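Local structure of carbon monoxide dehydrogenase (Thermococcus sp. AM4, 6T7J) at residues R179-V182 and W183-A186; T565-A569 and S570-T574. The protein probably catalyses the reversible oxidation of carbon monoxide to carbon dioxide with ferredoxin as electron partner, and is seen here in a nickel-free state. One frame throughout, in Å; residues are numbered along the deposited sequence.

Interaction 1: R179-V182 and W183-A186; sequences RIKV and WEKA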
ATOM      1  N   ARG A 179     -20.058 -11.216  16.036  1.00 51.46           N
ATOM      2  CA  ARG A 179     -19.233 -10.454  15.104  1.00 54.30           C
ATOM      3  C   ARG A 179     -18.770 -11.331  13.945  1.00 53.03           C
ATOM      4  O   ARG A 179     -18.701 -10.878  12.798  1.00 47.16           O
ATOM      5  CB  ARG A 179     -18.031  -9.858  15.838  1.00 53.16           C
ATOM      6  CG  ARG A 179     -18.358  -8.649  16.700  1.00 59.01           C
ATOM      7  CD  ARG A 179     -18.681  -7.440  15.844  1.00 55.42           C
ATOM      8  NE  ARG A 179     -20.119  -7.272  15.657  1.00 56.41           N
ATOM      9  CZ  ARG A 179     -20.662  -6.517  14.709  1.00 51.27           C
ATOM     10  NH1 ARG A 179     -19.886  -5.859  13.859  1.00 50.57           N
ATOM     11  NH2 ARG A 179     -21.979  -6.419  14.609  1.00 52.63           N
ATOM     12  N   ILE A 180     -18.447 -12.592  14.247  1.00 56.53           N
ATOM     13  CA  ILE A 180     -18.051 -13.568  13.228  1.00 52.79           C
ATOM     14  C   ILE A 180     -19.127 -13.702  12.170  1.00 51.88           C
ATOM     15  O   ILE A 180     -18.859 -13.651  10.957  1.00 49.90           O
ATOM     16  CB  ILE A 180     -17.770 -14.927  13.901  1.00 50.31           C
ATOM     17  CG1 ILE A 180     -16.625 -14.815  14.905  1.00 53.08           C
ATOM     18  CG2 ILE A 180     -17.517 -16.009  12.863  1.00 47.88           C
ATOM     19  CD1 ILE A 180     -15.269 -14.999  14.301  1.00 55.04           C
ATOM     20  N   LYS A 181     -20.373 -13.897  12.604  1.00 54.97           N
ATOM     21  CA  LYS A 181     -21.482 -14.086  11.685  1.00 54.21           C
ATOM     22  C   LYS A 181     -21.787 -12.806  10.914  1.00 57.05           C
ATOM     23  O   LYS A 181     -22.114 -12.854   9.722  1.00 55.02           O
ATOM     24  CB  LYS A 181     -22.709 -14.562  12.460  1.00 54.08           C
ATOM     25  CG  LYS A 181     -23.901 -14.910  11.597  1.00 64.67           C
ATOM     26  CD  LYS A 181     -23.569 -16.030  10.625  1.00 69.42           C
ATOM     27  CE  LYS A 181     -24.042 -15.699   9.217  1.00 60.19           C
ATOM     28  NZ  LYS A 181     -25.528 -15.590   9.135  1.00 53.65           N
ATOM     29  N   VAL A 182     -21.678 -11.653  11.582  1.00 56.23           N
ATOM     30  CA  VAL A 182     -21.878 -10.370  10.909  1.00 50.01           C
ATOM     31  C   VAL A 182     -20.870 -10.201   9.779  1.00 50.45           C
ATOM     32  O   VAL A 182     -21.234  -9.911   8.630  1.00 53.13           O
ATOM     33  CB  VAL A 182     -21.778  -9.217  11.924  1.00 53.17           C
ATOM     34  CG1 VAL A 182     -21.545  -7.896  11.209  1.00 49.04           C
ATOM     35  CG2 VAL A 182     -23.028  -9.153  12.784  1.00 50.33           C
ATOM     36  N   TRP A 183     -19.582 -10.377  10.092  1.00 49.73           N
ATOM     37  CA  TRP A 183     -18.534 -10.228   9.089  1.00 50.94           C
ATOM     38  C   TRP A 183     -18.659 -11.269   7.986  1.00 52.07           C
ATOM     39  O   TRP A 183     -18.313 -10.991   6.832  1.00 49.18           O
ATOM     40  CB  TRP A 183     -17.160 -10.327   9.749  1.00 46.73           C
ATOM     41  CG  TRP A 183     -16.904  -9.286  10.793  1.00 44.72           C
ATOM     42  CD1 TRP A 183     -17.373  -8.007  10.806  1.00 40.07           C
ATOM     43  CD2 TRP A 183     -16.105  -9.434  11.974  1.00 42.25           C
ATOM     44  NE1 TRP A 183     -16.920  -7.348  11.923  1.00 44.51           N
ATOM     45  CE2 TRP A 183     -16.140  -8.203  12.657  1.00 45.38           C
ATOM     46  CE3 TRP A 183     -15.365 -10.487  12.520  1.00 49.43           C
ATOM     47  CZ2 TRP A 183     -15.462  -7.996  13.859  1.00 47.24           C
ATOM     48  CZ3 TRP A 183     -14.694 -10.280  13.714  1.00 48.72           C
ATOM     49  CH2 TRP A 183     -14.748  -9.044  14.370  1.00 47.22           C
ATOM     50  N   GLU A 184     -19.142 -12.470   8.318  1.00 50.78           N
ATOM     51  CA  GLU A 184     -19.328 -13.499   7.302  1.00 50.20           C
ATOM     52  C   GLU A 184     -20.444 -13.119   6.336  1.00 49.12           C
ATOM     53  O   GLU A 184     -20.291 -13.248   5.115  1.00 49.07           O
ATOM     54  CB  GLU A 184     -19.619 -14.842   7.972  1.00 56.08           C
ATOM     55  CG  GLU A 184     -19.881 -15.986   7.011  1.00 55.05           C
ATOM     56  CD  GLU A 184     -20.219 -17.275   7.734  1.00 69.34           C
ATOM     57  OE1 GLU A 184     -20.689 -18.225   7.073  1.00 77.87           O
ATOM     58  OE2 GLU A 184     -20.015 -17.338   8.965  1.00 69.98           O
ATOM     59  N   LYS A 185     -21.576 -12.647   6.866  1.00 50.74           N
ATOM     60  CA  LYS A 185     -22.664 -12.193   6.002  1.00 51.67           C
ATOM     61  C   LYS A 185     -22.223 -11.018   5.139  1.00 50.01           C
ATOM     62  O   LYS A 185     -22.562 -10.946   3.951  1.00 45.93           O
ATOM     63  CB  LYS A 185     -23.885 -11.818   6.845  1.00 51.49           C
ATOM     64  CG  LYS A 185     -25.212 -11.947   6.108  1.00 57.79           C
ATOM     65  CD  LYS A 185     -26.076 -10.701   6.277  1.00 66.82           C
ATOM     66  CE  LYS A 185     -25.732  -9.630   5.245  1.00 66.54           C
ATOM     67  NZ  LYS A 185     -26.019 -10.067   3.848  1.00 58.78           N
ATOM     68  N   ALA A 186     -21.452 -10.092   5.715  1.00 53.88           N
ATOM     69  CA  ALA A 186     -20.936  -8.969   4.940  1.00 51.24           C
ATOM     70  C   ALA A 186     -19.808  -9.381   4.001  1.00 54.49           C
ATOM     71  O   ALA A 186     -19.526  -8.660   3.038  1.00 51.05           O
ATOM     72  CB  ALA A 186     -20.454  -7.861   5.876  1.00 50.63           C
TER
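Trp183 N donates to Arg179 O at 2.9 Å. Three further backbone bonds of the same i to i+4 kind join Glu184 N to Ile180 O, Lys185 N to Lys181 O and Ala186 N to Val182 O.

The two buried side chains, Arg179 and Trp183, meet one turn apart. Trp183 has CG beside its own backbone N (chi1 -60°), which turns the indole back along the helix toward Arg179. Arg179 O sits 3.0 Å over the indole plane, displaced from the middle of the ring. On the same face, Arg179 CB sits 3.8 Å from the centroid of the six-membered ring, a CH-pi contact. Arg179 CD follows the ring too, 3.8 Å from Trp183 CZ2. The Arg179 chain bends at chi2 and chi3, and its guanidinium plane stands nearly perpendicular to the indole (86°). Its charged end leaves the helix: NH2 forms a salt bridge with Asp542 and NH1 bonds to Ile600 O. Trp183 NE1 donates to Ala569 O, and the ring packs edge-to-face with Trp228. Replacing Trp183 by an alanine removes the indole; Ala569 O is then likely to lose this N-H donor, Trp228 its edge-to-face partner, and the aliphatic part of Arg179 the ring it packs on.

Val182 CG1 adds a looser apolar contact, 4.2 Å from Trp183 CD1. On the exposed side, Lys181 and Glu184 carry opposite charges, but Lys181 NZ and Glu184 OE2 are 5.8 Å apart, so they do not pair directly. Helix 177-186 is thus amphipathic: arginine and tryptophan, spaced i to i+4, face the protein, while lysines and glutamate face solvent.

Interaction 2: T565-A569 and S570-T574; sequences TYFVA and SGVFT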
ATOM      1  N   THR A 565     -11.913   2.653  11.551  1.00 44.75           N
ATOM      2  CA  THR A 565     -12.647   1.769  10.655  1.00 44.72           C
ATOM      3  C   THR A 565     -12.900   0.411  11.298  1.00 44.21           C
ATOM      4  O   THR A 565     -13.994  -0.144  11.160  1.00 41.58           O
ATOM      5  CB  THR A 565     -11.900   1.608   9.331  1.00 43.83           C
ATOM      6  OG1 THR A 565     -11.689   2.897   8.741  1.00 37.99           O
ATOM      7  CG2 THR A 565     -12.706   0.743   8.369  1.00 34.96           C
ATOM      8  N   TYR A 566     -11.914  -0.143  12.014  1.00 44.31           N
ATOM      9  CA  TYR A 566     -12.171  -1.441  12.630  1.00 43.31           C
ATOM     10  C   TYR A 566     -12.987  -1.322  13.908  1.00 48.63           C
ATOM     11  O   TYR A 566     -13.618  -2.303  14.317  1.00 44.06           O
ATOM     12  CB  TYR A 566     -10.868  -2.230  12.857  1.00 41.76           C
ATOM     13  CG  TYR A 566      -9.932  -1.854  14.000  1.00 42.07           C
ATOM     14  CD1 TYR A 566     -10.335  -1.914  15.330  1.00 45.35           C
ATOM     15  CD2 TYR A 566      -8.609  -1.523  13.739  1.00 41.77           C
ATOM     16  CE1 TYR A 566      -9.463  -1.599  16.358  1.00 44.18           C
ATOM     17  CE2 TYR A 566      -7.731  -1.211  14.761  1.00 41.91           C
ATOM     18  CZ  TYR A 566      -8.163  -1.251  16.065  1.00 42.93           C
ATOM     19  OH  TYR A 566      -7.289  -0.943  17.082  1.00 48.14           O
ATOM     20  N   PHE A 567     -13.022  -0.143  14.530  1.00 44.14           N
ATOM     21  CA  PHE A 567     -14.021   0.092  15.564  1.00 44.20           C
ATOM     22  C   PHE A 567     -15.418   0.035  14.965  1.00 45.19           C
ATOM     23  O   PHE A 567     -16.268  -0.742  15.415  1.00 44.32           O
ATOM     24  CB  PHE A 567     -13.769   1.432  16.254  1.00 47.71           C
ATOM     25  CG  PHE A 567     -12.804   1.346  17.404  1.00 51.88           C
ATOM     26  CD1 PHE A 567     -12.553   0.132  18.022  1.00 49.44           C
ATOM     27  CD2 PHE A 567     -12.146   2.474  17.863  1.00 54.18           C
ATOM     28  CE1 PHE A 567     -11.666   0.045  19.076  1.00 49.44           C
ATOM     29  CE2 PHE A 567     -11.256   2.392  18.919  1.00 55.02           C
ATOM     30  CZ  PHE A 567     -11.017   1.176  19.526  1.00 51.74           C
ATOM     31  N   VAL A 568     -15.660   0.824  13.914  1.00 42.20           N
ATOM     32  CA  VAL A 568     -16.947   0.771  13.219  1.00 42.67           C
ATOM     33  C   VAL A 568     -17.296  -0.669  12.860  1.00 44.78           C
ATOM     34  O   VAL A 568     -18.375  -1.169  13.197  1.00 46.38           O
ATOM     35  CB  VAL A 568     -16.926   1.674  11.973  1.00 48.91           C
ATOM     36  CG1 VAL A 568     -18.153   1.416  11.113  1.00 46.60           C
ATOM     37  CG2 VAL A 568     -16.859   3.142  12.377  1.00 43.67           C
ATOM     38  N   ALA A 569     -16.363  -1.368  12.206  1.00 46.59           N
ATOM     39  CA  ALA A 569     -16.610  -2.736  11.762  1.00 45.48           C
ATOM     40  C   ALA A 569     -16.854  -3.682  12.929  1.00 47.34           C
ATOM     41  O   ALA A 569     -17.542  -4.696  12.769  1.00 45.59           O
ATOM     42  CB  ALA A 569     -15.435  -3.231  10.919  1.00 45.75           C
ATOM     43  N   SER A 570     -16.292  -3.382  14.100  1.00 48.76           N
ATOM     44  CA  SER A 570     -16.587  -4.150  15.302  1.00 46.73           C
ATOM     45  C   SER A 570     -17.947  -3.808  15.892  1.00 47.30           C
ATOM     46  O   SER A 570     -18.354  -4.436  16.875  1.00 52.79           O
ATOM     47  CB  SER A 570     -15.495  -3.927  16.350  1.00 46.57           C
ATOM     48  OG  SER A 570     -14.213  -4.168  15.801  1.00 48.91           O
ATOM     49  N   GLY A 571     -18.651  -2.831  15.328  1.00 46.22           N
ATOM     50  CA  GLY A 571     -20.006  -2.527  15.725  1.00 46.75           C
ATOM     51  C   GLY A 571     -20.187  -1.361  16.671  1.00 49.19           C
ATOM     52  O   GLY A 571     -21.299  -1.170  17.174  1.00 46.60           O
ATOM     53  N   VAL A 572     -19.147  -0.568  16.928  1.00 46.60           N
ATOM     54  CA  VAL A 572     -19.245   0.553  17.857  1.00 46.79           C
ATOM     55  C   VAL A 572     -19.418   1.846  17.075  1.00 50.79           C
ATOM     56  O   VAL A 572     -18.700   2.100  16.098  1.00 48.02           O
ATOM     57  CB  VAL A 572     -18.027   0.629  18.799  1.00 46.87           C
ATOM     58  CG1 VAL A 572     -16.741   0.487  18.052  1.00 50.64           C
ATOM     59  CG2 VAL A 572     -18.022   1.938  19.557  1.00 49.36           C
ATOM     60  N   PHE A 573     -20.400   2.643  17.490  1.00 52.13           N
ATOM     61  CA  PHE A 573     -20.560   4.012  17.018  1.00 47.02           C
ATOM     62  C   PHE A 573     -19.288   4.804  17.302  1.00 44.44           C
ATOM     63  O   PHE A 573     -18.865   4.918  18.456  1.00 47.90           O
ATOM     64  CB  PHE A 573     -21.770   4.627  17.723  1.00 49.32           C
ATOM     65  CG  PHE A 573     -22.044   6.055  17.361  1.00 47.90           C
ATOM     66  CD1 PHE A 573     -22.688   6.374  16.178  1.00 46.12           C
ATOM     67  CD2 PHE A 573     -21.696   7.079  18.229  1.00 40.29           C
ATOM     68  CE1 PHE A 573     -22.955   7.691  15.853  1.00 49.17           C
ATOM     69  CE2 PHE A 573     -21.959   8.395  17.909  1.00 43.38           C
ATOM     70  CZ  PHE A 573     -22.592   8.701  16.724  1.00 47.11           C
ATOM     71  N   THR A 574     -18.675   5.348  16.251  1.00 42.98           N
ATOM     72  CA  THR A 574     -17.332   5.913  16.332  1.00 48.54           C
ATOM     73  C   THR A 574     -17.348   7.365  15.871  1.00 46.41           C
ATOM     74  O   THR A 574     -17.653   7.648  14.707  1.00 44.97           O
ATOM     75  CB  THR A 574     -16.350   5.095  15.489  1.00 48.81           C
ATOM     76  OG1 THR A 574     -16.293   3.752  15.992  1.00 45.94           O
ATOM     77  CG2 THR A 574     -14.954   5.707  15.533  1.00 43.83           C
TER
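Chi1 of Ser570 (-52°) sets OG beside its own backbone N and points the hydroxyl back at Tyr566 O. The hydroxyl donates to that oxygen across a very short 2.5 Å, a value to be read with care at this resolution. The amide reaches the same oxygen through the helical backbone: Ser570 N donates to Tyr566 O at 2.9 Å, from above the carbonyl plane. One carbonyl of the last helical turn therefore takes two bonds from one residue. Ser570 OG has another partner in Trp228 NE1.

Val572 is turned differently: CG1 lies between the backbone N and the carbonyl carbon (chi1 47°). This brings CG1 alongside Phe567, 3.6 Å from Phe567 CB, with the two side chains pointing the same way. It also presses Val572 CG1 to 2.9 Å from Phe567 O, a tight contact to be read cautiously.

Helix 558-569 ends here in a Schellman motif. Gly571 has positive phi, where a side chain would press on the carbonyl oxygen of Ser570. Gly571 N bonds to Val568 O at 2.7 Å. Val572 N reaches one residue further back, to Phe567 O, in a long but nearly straight bond of 3.3 Å (170°). The turn leads into strand 574-576, so it forms the helix-to-strand end of the beta-alpha-beta crossover from strand 548-552.

Past the turn, the chain doubles back along the helix. Thr574 OG1 donates to Val572 O at 2.9 Å and also lies against Phe567 CB. Thr574 CB packs on Val568 CG2. Phe604 of strand 604-606 touches both of these residues, while Leu529 of helix 525-538 covers Tyr566, Phe567 and Ser570. The Tyr566 side chain is about 11 Å from the broken Fe4S4 cluster.

Interaction 1 sits on a peripheral helix with one buried face, about 26 Å from the centre of the chain. Interaction 2 is wholly buried and lies closer to the centre, at about 16 Å. Their own centres are about 13 Å apart. Residues 179-186 form regular helix, and the contact combines a repeating backbone pattern with the aliphatic part of an arginine over an indole. Residues 565-574 instead end a helix, with a serine hydroxyl, a glycine turn and small apolar contacts. The two meet where the inner face of helix 177-186 rests on that helix end, through a probable hydrogen bond of 2.9 Å from Trp183 NE1 to Ala569 O. Trp228 of helix 212-242 is the second-shell residue they share.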